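Local coordinates for protein Eag-like K[+] channel (Drosophila melanogaster, PDB 4HP4) that probably forms a voltage-gated potassium channel as the full-length protein, of which this chain is the PAS domain, at residues G47-R50 and A51-M54; S59-F62 and L63-P66. One frame throughout, in Å; residues are numbered along the deposited sequence.

Contact 1: G47-R50 and A51-M54; sequences GYSR and AQIM
A51, in the first turn of the short helix 50-53, lays its methyl beside the hydroxyl of S49, with A51 CB 3.8 Å from S49 OG. Next comes Q52, which carries most of the polar exchange. Its backbone N-H points at the serine hydroxyl, Q52 N to S49 OG being 3.1 Å with an angle of 161° at the hydrogen. The side chain returns the bond: Q52 OE1 accepts from S49 N at 3.1 Å, and the N-H meets a lone pair in the carbonyl plane. To reach that far, Q52 sets CG beside its own backbone N (chi1 -67°) and then runs extended. The two reciprocal bonds make a capping box, the classic closure of a helix N-terminus, here at the turn where helix 40-46 gives way to helix 50-53 in the PAS domain. A weak bond from S49 OG also reaches Q52 OE1, and a water donates both to this oxygen and to G47 O, so several donors gather on one amide oxygen. The amide lies across the Y48 side chain, its plane 51° from the ring, with OE1 3.6 Å from Y48 CD1. I53 faces the interior of the domain. Its N-H bonds to S49 O, and CG1 packs 3.8 Å from Y48 CB, while the side chain as a whole also touches V43 and T46 of helix 40-46 and I35 and C38 of strand 35-38. M54 closes the turn with a backbone bond, M54 N to R50 O at 2.8 Å. The two side chains run alongside each other, CG to CG, before the R50 guanidinium leaves to bond C38 O and form a salt bridge with D40.

Contact 2: S59-F62 and L63-P66; sequences SCHF and LYGP
S59 opens the segment by bringing its carbonyl to the far end of the Y64 side chain, with S59 O 2.9 Å from Y64 OH. It leads into a short 3-10 turn in the loop that joins helix 50-53 to strand 89-92 of the PAS fold. The turn is written in the next two carbonyls, each accepting from the amide three residues on. C60 O takes the N-H of L63, and H61 O that of Y64, both at 2.9 Å between N and O; in each case the donor stands well above the carbonyl plane. C60 O also lies 3.2 Å from Y64 CE1, obliquely to the ring, and C60 CB touches L63 CD1. H61 gives Y64 a broader contact: its CA sits over the centre of the phenol ring in a CH-pi contact, 3.5 Å from the centroid and only 4° off the normal. The imidazole, with CG anti to the backbone N (chi1 -180°), crosses the tyrosine side chain at about a right angle, the ring planes 53° apart. F62 turns the other way and lies alongside L63, pointing in the same direction. L63 CG lies over one face of the phenyl ring, displaced from its centre, and the leucine methyl CD2 approaches F62 CE1 to 3.4 Å.

Contact 1 (47-54) precedes contact 2 (59-66) along the chain, and their centres lie 14 Å apart in the same PAS domain. The first joins helix 40-46 to helix 50-53; the second belongs to the loop running on toward strand 89-92, an outermost strand of the five-stranded antiparallel sheet. They meet through Y48, whose ring packs edge-to-face with F62 and whose CE2 comes within 3.9 Å of L63 CD2. Helix 40-46 is shared ground, since I53 and F62 both touch F42, and I53 and L63 both touch T46. Two local turns are thus packed together, linking the helical segments to the sheet edge, where L63 meets F92.

Contact 1: G47-R50 and A51-M54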
loop_
_atom_site.group_PDB
_atom_site.type_symbol
_atom_site.label_atom_id
_atom_site.label_comp_id
_atom_site.label_asym_id
_atom_site.label_seq_id
_atom_site.Cartn_x
_atom_site.Cartn_y
_atom_site.Cartn_z
ATOM N N GLY A 47 8.309 4.206 8.942
ATOM C CA GLY A 47 9.083 5.298 9.502
ATOM C C GLY A 47 8.763 6.638 8.864
ATOM O O GLY A 47 9.312 7.665 9.262
ATOM N N TYR A 48 7.879 6.632 7.869
ATOM C CA TYR A 48 7.420 7.869 7.243
ATOM C C TYR A 48 6.165 8.367 7.946
ATOM O O TYR A 48 5.340 7.571 8.387
ATOM C CB TYR A 48 7.117 7.647 5.760
ATOM C CG TYR A 48 8.341 7.415 4.906
ATOM C CD1 TYR A 48 8.993 8.478 4.294
ATOM C CD2 TYR A 48 8.844 6.134 4.710
ATOM C CE1 TYR A 48 10.115 8.273 3.510
ATOM C CE2 TYR A 48 9.966 5.918 3.928
ATOM C CZ TYR A 48 10.598 6.993 3.331
ATOM O OH TYR A 48 11.716 6.791 2.551
ATOM N N SER A 49 6.025 9.683 8.049
ATOM C CA SER A 49 4.839 10.276 8.650
ATOM C C SER A 49 3.650 10.108 7.716
ATOM O O SER A 49 3.818 9.907 6.514
ATOM C CB SER A 49 5.066 11.763 8.912
ATOM O OG SER A 49 5.209 12.465 7.691
ATOM N N ARG A 50 2.445 10.200 8.267
ATOM C CA ARG A 50 1.243 10.148 7.449
ATOM C C ARG A 50 1.291 11.259 6.402
ATOM O O ARG A 50 0.923 11.053 5.248
ATOM C CB ARG A 50 -0.009 10.281 8.320
ATOM C CG ARG A 50 -1.293 10.470 7.528
ATOM C CD ARG A 50 -2.539 10.247 8.374
ATOM N NE ARG A 50 -2.733 8.836 8.702
ATOM C CZ ARG A 50 -2.472 8.278 9.884
ATOM N NH1 ARG A 50 -2.006 8.998 10.898
ATOM N NH2 ARG A 50 -2.685 6.982 10.055
ATOM N N ALA A 51 1.771 12.431 6.807
ATOM C CA ALA A 51 1.846 13.582 5.913
ATOM C C ALA A 51 2.695 13.273 4.682
ATOM O O ALA A 51 2.319 13.602 3.558
ATOM C CB ALA A 51 2.406 14.793 6.653
ATOM N N GLN A 52 3.844 12.640 4.896
ATOM C CA GLN A 52 4.711 12.252 3.792
ATOM C C GLN A 52 4.039 11.187 2.928
ATOM O O GLN A 52 4.048 11.270 1.703
ATOM C CB GLN A 52 6.047 11.730 4.324
ATOM C CG GLN A 52 6.906 12.796 5.004
ATOM C CD GLN A 52 8.153 12.218 5.647
ATOM O OE1 GLN A 52 8.084 11.264 6.423
ATOM N NE2 GLN A 52 9.304 12.792 5.321
ATOM N N ILE A 53 3.448 10.193 3.579
ATOM C CA ILE A 53 2.816 9.085 2.878
ATOM C C ILE A 53 1.628 9.552 2.036
ATOM O O ILE A 53 1.351 8.993 0.974
ATOM C CB ILE A 53 2.352 8.011 3.876
ATOM C CG1 ILE A 53 3.567 7.334 4.518
ATOM C CG2 ILE A 53 1.483 6.979 3.183
ATOM C CD1 ILE A 53 3.263 6.661 5.833
ATOM N N MET A 54 0.940 10.587 2.505
ATOM C CA MET A 54 -0.229 11.118 1.806
ATOM C C MET A 54 0.145 11.902 0.542
ATOM O O MET A 54 -0.725 12.460 -0.129
ATOM C CB MET A 54 -1.056 11.992 2.753
ATOM C CG MET A 54 -1.774 11.200 3.843
ATOM S SD MET A 54 -3.177 10.250 3.217
ATOM C CE MET A 54 -4.399 11.551 3.059
HETATM O O HOH W 1 9.139 10.600 9.351
#

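Contact 2: S59-F62 and L63-P66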
loop_
_atom_site.group_PDB
_atom_site.type_symbol
_atom_site.label_atom_id
_atom_site.label_comp_id
_atom_site.label_asym_id
_atom_site.label_seq_id
_atom_site.Cartn_x
_atom_site.Cartn_y
_atom_site.Cartn_z
ATOM N N SER A 59 2.044 2.364 -5.410
ATOM C CA SER A 59 3.090 1.476 -5.897
ATOM C C SER A 59 4.177 1.375 -4.832
ATOM O O SER A 59 4.982 0.443 -4.833
ATOM C CB SER A 59 3.693 2.002 -7.199
ATOM O OG SER A 59 4.555 3.097 -6.946
ATOM N N CYS A 60 4.191 2.352 -3.929
ATOM C CA CYS A 60 5.136 2.380 -2.817
ATOM C C CYS A 60 6.572 2.495 -3.314
ATOM O O CYS A 60 7.498 1.934 -2.725
ATOM C CB CYS A 60 4.955 1.154 -1.920
ATOM S SG CYS A 60 3.432 1.208 -0.950
ATOM N N HIS A 61 6.746 3.244 -4.396
ATOM C CA HIS A 61 8.066 3.523 -4.938
ATOM C C HIS A 61 8.972 4.131 -3.870
ATOM O O HIS A 61 10.177 3.887 -3.855
ATOM C CB HIS A 61 7.954 4.479 -6.126
ATOM C CG HIS A 61 9.270 4.819 -6.752
ATOM N ND1 HIS A 61 10.090 5.815 -6.268
ATOM C CD2 HIS A 61 9.910 4.292 -7.823
ATOM C CE1 HIS A 61 11.179 5.887 -7.013
ATOM N NE2 HIS A 61 11.094 4.974 -7.965
ATOM N N PHE A 62 8.386 4.921 -2.974
ATOM C CA PHE A 62 9.154 5.581 -1.920
ATOM C C PHE A 62 9.778 4.579 -0.946
ATOM O O PHE A 62 10.623 4.944 -0.128
ATOM C CB PHE A 62 8.291 6.609 -1.168
ATOM C CG PHE A 62 7.200 6.005 -0.314
ATOM C CD1 PHE A 62 7.357 5.900 1.059
ATOM C CD2 PHE A 62 6.010 5.567 -0.878
ATOM C CE1 PHE A 62 6.359 5.358 1.850
ATOM C CE2 PHE A 62 5.009 5.025 -0.089
ATOM C CZ PHE A 62 5.185 4.922 1.275
ATOM N N LEU A 63 9.369 3.316 -1.047
ATOM C CA LEU A 63 9.932 2.263 -0.207
ATOM C C LEU A 63 11.001 1.441 -0.930
ATOM O O LEU A 63 11.650 0.597 -0.314
ATOM C CB LEU A 63 8.827 1.330 0.295
ATOM C CG LEU A 63 7.762 1.945 1.207
ATOM C CD1 LEU A 63 6.813 0.865 1.713
ATOM C CD2 LEU A 63 8.403 2.689 2.372
ATOM N N TYR A 64 11.187 1.675 -2.228
ATOM C CA TYR A 64 12.190 0.926 -2.984
ATOM C C TYR A 64 13.599 1.332 -2.562
ATOM O O TYR A 64 13.841 2.481 -2.190
ATOM C CB TYR A 64 12.047 1.149 -4.494
ATOM C CG TYR A 64 10.711 0.753 -5.089
ATOM C CD1 TYR A 64 9.741 0.112 -4.329
ATOM C CD2 TYR A 64 10.427 1.021 -6.421
ATOM C CE1 TYR A 64 8.521 -0.242 -4.882
ATOM C CE2 TYR A 64 9.216 0.671 -6.982
ATOM C CZ TYR A 64 8.266 0.039 -6.210
ATOM O OH TYR A 64 7.059 -0.309 -6.770
ATOM N N GLY A 65 14.523 0.380 -2.626
ATOM C CA GLY A 65 15.925 0.650 -2.368
ATOM C C GLY A 65 16.814 -0.233 -3.220
ATOM O O GLY A 65 16.324 -0.949 -4.093
ATOM N N PRO A 66 18.131 -0.186 -2.972
ATOM C CA PRO A 66 19.127 -0.936 -3.748
ATOM C C PRO A 66 18.769 -2.408 -3.964
ATOM O O PRO A 66 18.838 -2.887 -5.096
ATOM C CB PRO A 66 20.390 -0.814 -2.893
ATOM C CG PRO A 66 20.236 0.494 -2.199
ATOM C CD PRO A 66 18.759 0.645 -1.929
#